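Local coordinates for uncharacterized protein DUF1470 (Jannaschia sp. CCS1, PDB 3H0N) that is of unknown function but, with its new-fold ABATE domain and a treble-clef zinc finger, is possibly a transcription regulator, at residues L12-D17 against A127-G132; T72-L77 against R143-C148. All coordinates share one frame; numbering follows the deposited sequence.

Overall arrangement
From the N terminus the chain enters helix 10-22, whose first turns take part in contact 1, then runs on to helix 58-78, which supplies one side of contact 2. After helix 82-95 and the hairpin 101-104/110-113, helix 121-138 returns to 12-17 and closes contact 1, a loop of 109 residues. Strand 145-147 follows directly and closes contact 2 against 72-77, over 65 residues. The two loops therefore cross rather than nest. Contact 1 joins two helices of the ABATE domain, and contact 2 ties that domain to the zinc finger. The centres of the two contacts lie about 13 Å apart, bridged by Leu12 CD1 against Phe145 CE1 at 3.7 Å.

Contact 1 of 2, residues L12-D17 against A127-G132; sequences LRVSLD and AICAEG
A close crossing of two helices in the buried middle of the ABATE domain brings Ser15 and Leu12 of 12-17 against Cys129 and Gly132 of 127-132. The axes of the two short segments approach to 8.2 Å and cross at -104°, nearly perpendicular, so the touching surface is compact. Small residues permit it: Leu12 N lies 4.1 Å from Gly132 CA, and a CB on that glycine would run into the backbone of the first helix. At this end it is main chain that faces main chain, since the CB of Leu12 is directed away from helix 121-138.

One turn along, Ser15 OG rests 3.2 Å from Cys129 CB. Its hydroxyl does not bond across the interface; it hydrogen-bonds to the carbonyl O of Gly11, one turn back in its own helix, which satisfies a buried polar group and fixes its rotation. The thiol of Cys129, with SG anti to its carbonyl carbon (chi1 -71°), reaches past the serine, where SG meets one methyl of Val14, CG1, at 3.8 Å. No hydrogen bond links the segments, and van der Waals contact alone joins them here.

Neighbouring elements surround the crossing. Leu133 of helix 121-138 also meets Leu12 and Ser15, while Trp125 of that helix lies against Val14. Ala130 turns to the other side, toward Leu89, Leu92 and Leu93 of helix 82-95, and Leu12 extends to Phe158 of strand 156-158, so that helix 10-22 meets the zinc-finger hairpin as well as helix 121-138.

Contact 2 of 2, residues T72-L77 against R143-C148; sequences TAIDAL and RRFGIC. With NA (sodium ion), chain D; ZN (zinc ion), chain B.
Apolar contacts of Leu77 and Ile74 with Phe145 carry this junction, in which the last turns of helix 58-78 receive the first strand of the treble-clef zinc finger. Leu77 runs alongside Phe145, its side chain heading in the same direction, and makes a CH-pi contact: Leu77 CD1 sits over one face of the ring, 3.8 Å from its centroid and 15° off the normal, with CE2 the nearest ring atom. Leu77 CB adds a looser contact with Phe145 CB at 4.1 Å. Ile74, one turn earlier, approaches the phenylalanine roughly perpendicular to it and brings its CG2 methyl to 4.1 Å from Phe145 CD1. That methyl stands anti to the backbone N, leaving CG1 on another branch that extends toward helix 10-22. Were Phe145 replaced by an alanine, the methyls of Leu77 and Ile74 would probably lose their aromatic partner and a gap would open between helix and strand.

Aromatic packing continues beyond the pair, for Phe158 of strand 156-158 meets the Phe145 ring edge-to-face, and Leu133 of helix 121-138 touches both Ile74 and Phe145.

Metal coordination begins just past the strand, at Cys148. Its SG binds the zinc ion at 2.3 Å, together with Cys153, Cys169 and Cys173, while the carbonyl O of the same cysteine binds a sodium ion at 2.4 Å, a site shared with the carbonyls of Ala150 and Cys153 and three waters.

No hydrogen bond spans the two segments, so the finger's first strand is held to the helix by hydrophobic burial and ring-face contact, while zinc coordination fixes the chain just beyond it.

Contact 1 of 2, residues L12-D17 against A127-G132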
loop_
_atom_site.group_PDB
_atom_site.type_symbol
_atom_site.label_atom_id
_atom_site.label_comp_id
_atom_site.label_asym_id
_atom_site.label_seq_id
_atom_site.Cartn_x
_atom_site.Cartn_y
_atom_site.Cartn_z
ATOM N N LEU A 12 -2.056 6.053 8.944
ATOM C CA LEU A 12 -3.304 5.935 9.714
ATOM C C LEU A 12 -3.114 6.377 11.147
ATOM O O LEU A 12 -3.913 7.179 11.711
ATOM C CB LEU A 12 -3.838 4.480 9.664
ATOM C CG LEU A 12 -5.077 4.146 10.500
ATOM C CD1 LEU A 12 -6.283 4.977 10.015
ATOM C CD2 LEU A 12 -5.365 2.647 10.422
ATOM N N ARG A 13 -2.052 5.891 11.783
ATOM C CA ARG A 13 -1.799 6.176 13.186
ATOM C C ARG A 13 -1.529 7.653 13.421
ATOM O O ARG A 13 -2.100 8.257 14.337
ATOM C CB ARG A 13 -0.587 5.372 13.652
ATOM C CG ARG A 13 -0.160 5.619 15.078
ATOM C CD ARG A 13 1.017 4.768 15.506
ATOM N NE ARG A 13 2.261 4.953 14.767
ATOM C CZ ARG A 13 2.731 4.170 13.758
ATOM N NH1 ARG A 13 2.055 3.159 13.229
ATOM N NH2 ARG A 13 3.925 4.461 13.264
ATOM N N VAL A 14 -0.675 8.245 12.607
ATOM C CA VAL A 14 -0.339 9.644 12.771
ATOM C C VAL A 14 -1.581 10.498 12.482
ATOM O O VAL A 14 -1.823 11.494 13.156
ATOM C CB VAL A 14 0.850 10.027 11.889
ATOM C CG1 VAL A 14 1.061 11.542 11.815
ATOM C CG2 VAL A 14 2.141 9.380 12.403
ATOM N N SER A 15 -2.393 10.110 11.500
ATOM C CA SER A 15 -3.618 10.873 11.186
ATOM C C SER A 15 -4.534 10.943 12.416
ATOM O O SER A 15 -4.994 12.018 12.798
ATOM C CB SER A 15 -4.421 10.201 10.065
ATOM O OG SER A 15 -3.784 10.316 8.805
ATOM N N LEU A 16 -4.764 9.797 13.034
ATOM C CA LEU A 16 -5.632 9.728 14.230
ATOM C C LEU A 16 -5.059 10.547 15.355
ATOM O O LEU A 16 -5.771 11.335 15.998
ATOM C CB LEU A 16 -5.827 8.281 14.688
ATOM C CG LEU A 16 -6.537 7.374 13.675
ATOM C CD1 LEU A 16 -6.303 5.889 14.048
ATOM C CD2 LEU A 16 -8.043 7.653 13.575
ATOM N N ASP A 17 -3.780 10.356 15.624
ATOM C CA ASP A 17 -3.115 11.049 16.723
ATOM C C ASP A 17 -3.087 12.586 16.511
ATOM O O ASP A 17 -3.314 13.335 17.463
ATOM C CB ASP A 17 -1.682 10.551 16.903
ATOM C CG ASP A 17 -1.600 9.167 17.520
ATOM O OD1 ASP A 17 -2.631 8.655 17.989
ATOM O OD2 ASP A 17 -0.457 8.649 17.544
ATOM N N ALA A 127 1.192 13.719 2.562
ATOM C CA ALA A 127 1.108 12.568 1.675
ATOM C C ALA A 127 1.008 11.262 2.417
ATOM O O ALA A 127 0.240 10.365 2.010
ATOM C CB ALA A 127 2.351 12.555 0.729
ATOM N N ILE A 128 1.793 11.108 3.479
ATOM C CA ILE A 128 1.786 9.875 4.257
ATOM C C ILE A 128 0.412 9.656 4.873
ATOM O O ILE A 128 -0.163 8.551 4.822
ATOM C CB ILE A 128 2.852 9.915 5.350
ATOM C CG1 ILE A 128 4.268 9.846 4.715
ATOM C CG2 ILE A 128 2.731 8.725 6.319
ATOM C CD1 ILE A 128 5.401 10.148 5.699
ATOM N N CYS A 129 -0.099 10.703 5.481
ATOM C CA CYS A 129 -1.400 10.605 6.152
ATOM C C CYS A 129 -2.516 10.359 5.161
ATOM O O CYS A 129 -3.378 9.502 5.389
ATOM C CB CYS A 129 -1.682 11.855 6.976
ATOM S SG CYS A 129 -0.644 11.991 8.464
ATOM N N ALA A 130 -2.488 11.079 4.044
ATOM C CA ALA A 130 -3.535 10.915 3.038
ATOM C C ALA A 130 -3.561 9.514 2.458
ATOM O O ALA A 130 -4.600 8.911 2.294
ATOM C CB ALA A 130 -3.431 11.971 1.876
ATOM N N GLU A 131 -2.372 9.001 2.112
ATOM C CA GLU A 131 -2.302 7.622 1.580
ATOM C C GLU A 131 -2.797 6.615 2.627
ATOM O O GLU A 131 -3.470 5.640 2.321
ATOM C CB GLU A 131 -0.909 7.244 1.059
ATOM C CG GLU A 131 -0.846 5.852 0.391
ATOM C CD GLU A 131 -0.758 4.661 1.349
ATOM O OE1 GLU A 131 -0.313 4.828 2.515
ATOM O OE2 GLU A 131 -1.131 3.531 0.909
ATOM N N GLY A 132 -2.453 6.854 3.889
ATOM C CA GLY A 132 -2.840 5.900 4.945
ATOM C C GLY A 132 -4.350 5.810 5.092
ATOM O O GLY A 132 -4.945 4.718 5.186
#

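Contact 2 of 2, residues T72-L77 against R143-C148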
loop_
_atom_site.group_PDB
_atom_site.type_symbol
_atom_site.label_atom_id
_atom_site.label_comp_id
_atom_site.label_asym_id
_atom_site.label_seq_id
_atom_site.Cartn_x
_atom_site.Cartn_y
_atom_site.Cartn_z
ATOM N N THR A 72 -11.861 16.443 8.903
ATOM C CA THR A 72 -13.012 16.476 7.981
ATOM C C THR A 72 -13.160 15.127 7.276
ATOM O O THR A 72 -14.266 14.590 7.166
ATOM C CB THR A 72 -12.875 17.605 6.988
ATOM O OG1 THR A 72 -12.827 18.831 7.726
ATOM C CG2 THR A 72 -14.049 17.637 6.021
ATOM N N ALA A 73 -12.057 14.552 6.817
ATOM C CA ALA A 73 -12.108 13.263 6.138
ATOM C C ALA A 73 -12.554 12.153 7.061
ATOM O O ALA A 73 -13.367 11.299 6.703
ATOM C CB ALA A 73 -10.705 12.917 5.494
ATOM N N ILE A 74 -11.973 12.092 8.244
ATOM C CA ILE A 74 -12.299 11.038 9.198
ATOM C C ILE A 74 -13.753 11.151 9.681
ATOM O O ILE A 74 -14.456 10.139 9.782
ATOM C CB ILE A 74 -11.307 10.966 10.386
ATOM C CG1 ILE A 74 -9.955 10.496 9.876
ATOM C CG2 ILE A 74 -11.829 10.065 11.464
ATOM C CD1 ILE A 74 -8.791 10.776 10.849
ATOM N N ASP A 75 -14.201 12.359 9.950
ATOM C CA ASP A 75 -15.602 12.540 10.293
ATOM C C ASP A 75 -16.511 12.093 9.134
ATOM O O ASP A 75 -17.524 11.421 9.354
ATOM C CB ASP A 75 -15.827 13.998 10.681
ATOM C CG ASP A 75 -17.248 14.297 10.934
ATOM O OD1 ASP A 75 -17.682 14.050 12.061
ATOM O OD2 ASP A 75 -17.912 14.726 9.960
ATOM N N ALA A 76 -16.149 12.417 7.899
ATOM C CA ALA A 76 -16.905 11.952 6.732
ATOM C C ALA A 76 -16.951 10.430 6.702
ATOM O O ALA A 76 -18.008 9.821 6.479
ATOM C CB ALA A 76 -16.364 12.504 5.439
ATOM N N LEU A 77 -15.798 9.797 6.914
ATOM C CA LEU A 77 -15.780 8.323 6.905
ATOM C C LEU A 77 -16.726 7.735 7.988
ATOM O O LEU A 77 -17.431 6.733 7.740
ATOM C CB LEU A 77 -14.346 7.775 7.065
ATOM C CG LEU A 77 -13.431 8.121 5.886
ATOM C CD1 LEU A 77 -12.034 7.594 6.188
ATOM C CD2 LEU A 77 -13.941 7.595 4.551
ATOM N N ARG A 143 -16.144 1.531 7.889
ATOM C CA ARG A 143 -17.017 1.416 9.068
ATOM C C ARG A 143 -16.232 1.335 10.379
ATOM O O ARG A 143 -16.817 1.512 11.429
ATOM C CB ARG A 143 -17.990 0.246 8.974
ATOM C CG ARG A 143 -19.039 0.465 7.882
ATOM C CD ARG A 143 -20.008 -0.677 7.878
ATOM N NE ARG A 143 -20.967 -0.610 6.757
ATOM C CZ ARG A 143 -22.156 -0.023 6.828
ATOM N NH1 ARG A 143 -22.552 0.576 7.933
ATOM N NH2 ARG A 143 -22.962 -0.033 5.769
ATOM N N ARG A 144 -14.911 1.165 10.305
ATOM C CA ARG A 144 -14.083 1.129 11.506
ATOM C C ARG A 144 -13.607 2.516 11.995
ATOM O O ARG A 144 -13.030 2.611 13.085
ATOM C CB ARG A 144 -12.877 0.191 11.301
ATOM C CG ARG A 144 -13.298 -1.236 11.286
ATOM C CD ARG A 144 -12.206 -2.212 10.768
ATOM N NE ARG A 144 -12.661 -3.610 10.921
ATOM C CZ ARG A 144 -12.665 -4.308 12.055
ATOM N NH1 ARG A 144 -12.191 -3.772 13.183
ATOM N NH2 ARG A 144 -13.179 -5.555 12.082
ATOM N N PHE A 145 -13.916 3.579 11.270
ATOM C CA PHE A 145 -13.642 4.922 11.724
ATOM C C PHE A 145 -14.790 5.420 12.598
ATOM O O PHE A 145 -15.922 5.518 12.121
ATOM C CB PHE A 145 -13.465 5.854 10.544
ATOM C CG PHE A 145 -12.147 5.646 9.818
ATOM C CD1 PHE A 145 -11.007 6.289 10.225
ATOM C CD2 PHE A 145 -12.085 4.794 8.743
ATOM C CE1 PHE A 145 -9.807 6.094 9.533
ATOM C CE2 PHE A 145 -10.886 4.583 8.046
ATOM C CZ PHE A 145 -9.759 5.250 8.440
ATOM N N GLY A 146 -14.506 5.747 13.841
ATOM C CA GLY A 146 -15.555 6.102 14.794
ATOM C C GLY A 146 -15.238 7.394 15.527
ATOM O O GLY A 146 -14.113 7.886 15.549
ATOM N N ILE A 147 -16.305 7.942 16.125
ATOM C CA ILE A 147 -16.223 9.087 17.042
ATOM C C ILE A 147 -16.656 8.571 18.415
ATOM O O ILE A 147 -17.647 7.869 18.550
ATOM C CB ILE A 147 -17.168 10.238 16.641
ATOM C CG1 ILE A 147 -17.031 10.594 15.171
ATOM C CG2 ILE A 147 -16.916 11.542 17.523
ATOM C CD1 ILE A 147 -15.720 11.045 14.800
ATOM N N CYS A 148 -15.848 8.837 19.441
ATOM C CA CYS A 148 -16.063 8.291 20.777
ATOM C C CYS A 148 -17.505 8.468 21.261
ATOM O O CYS A 148 -18.068 9.574 21.201
ATOM C CB CYS A 148 -15.138 8.933 21.784
ATOM S SG CYS A 148 -15.072 8.058 23.328
HETATM NA NA NA D . -18.909 11.388 22.517
HETATM ZN ZN ZN B . -13.225 9.111 24.239
HETATM O O HOH W 1 -19.422 12.916 20.283
HETATM O O HOH W 2 -21.164 10.805 22.553
HETATM O O HOH W 3 -19.415 13.650 23.096
#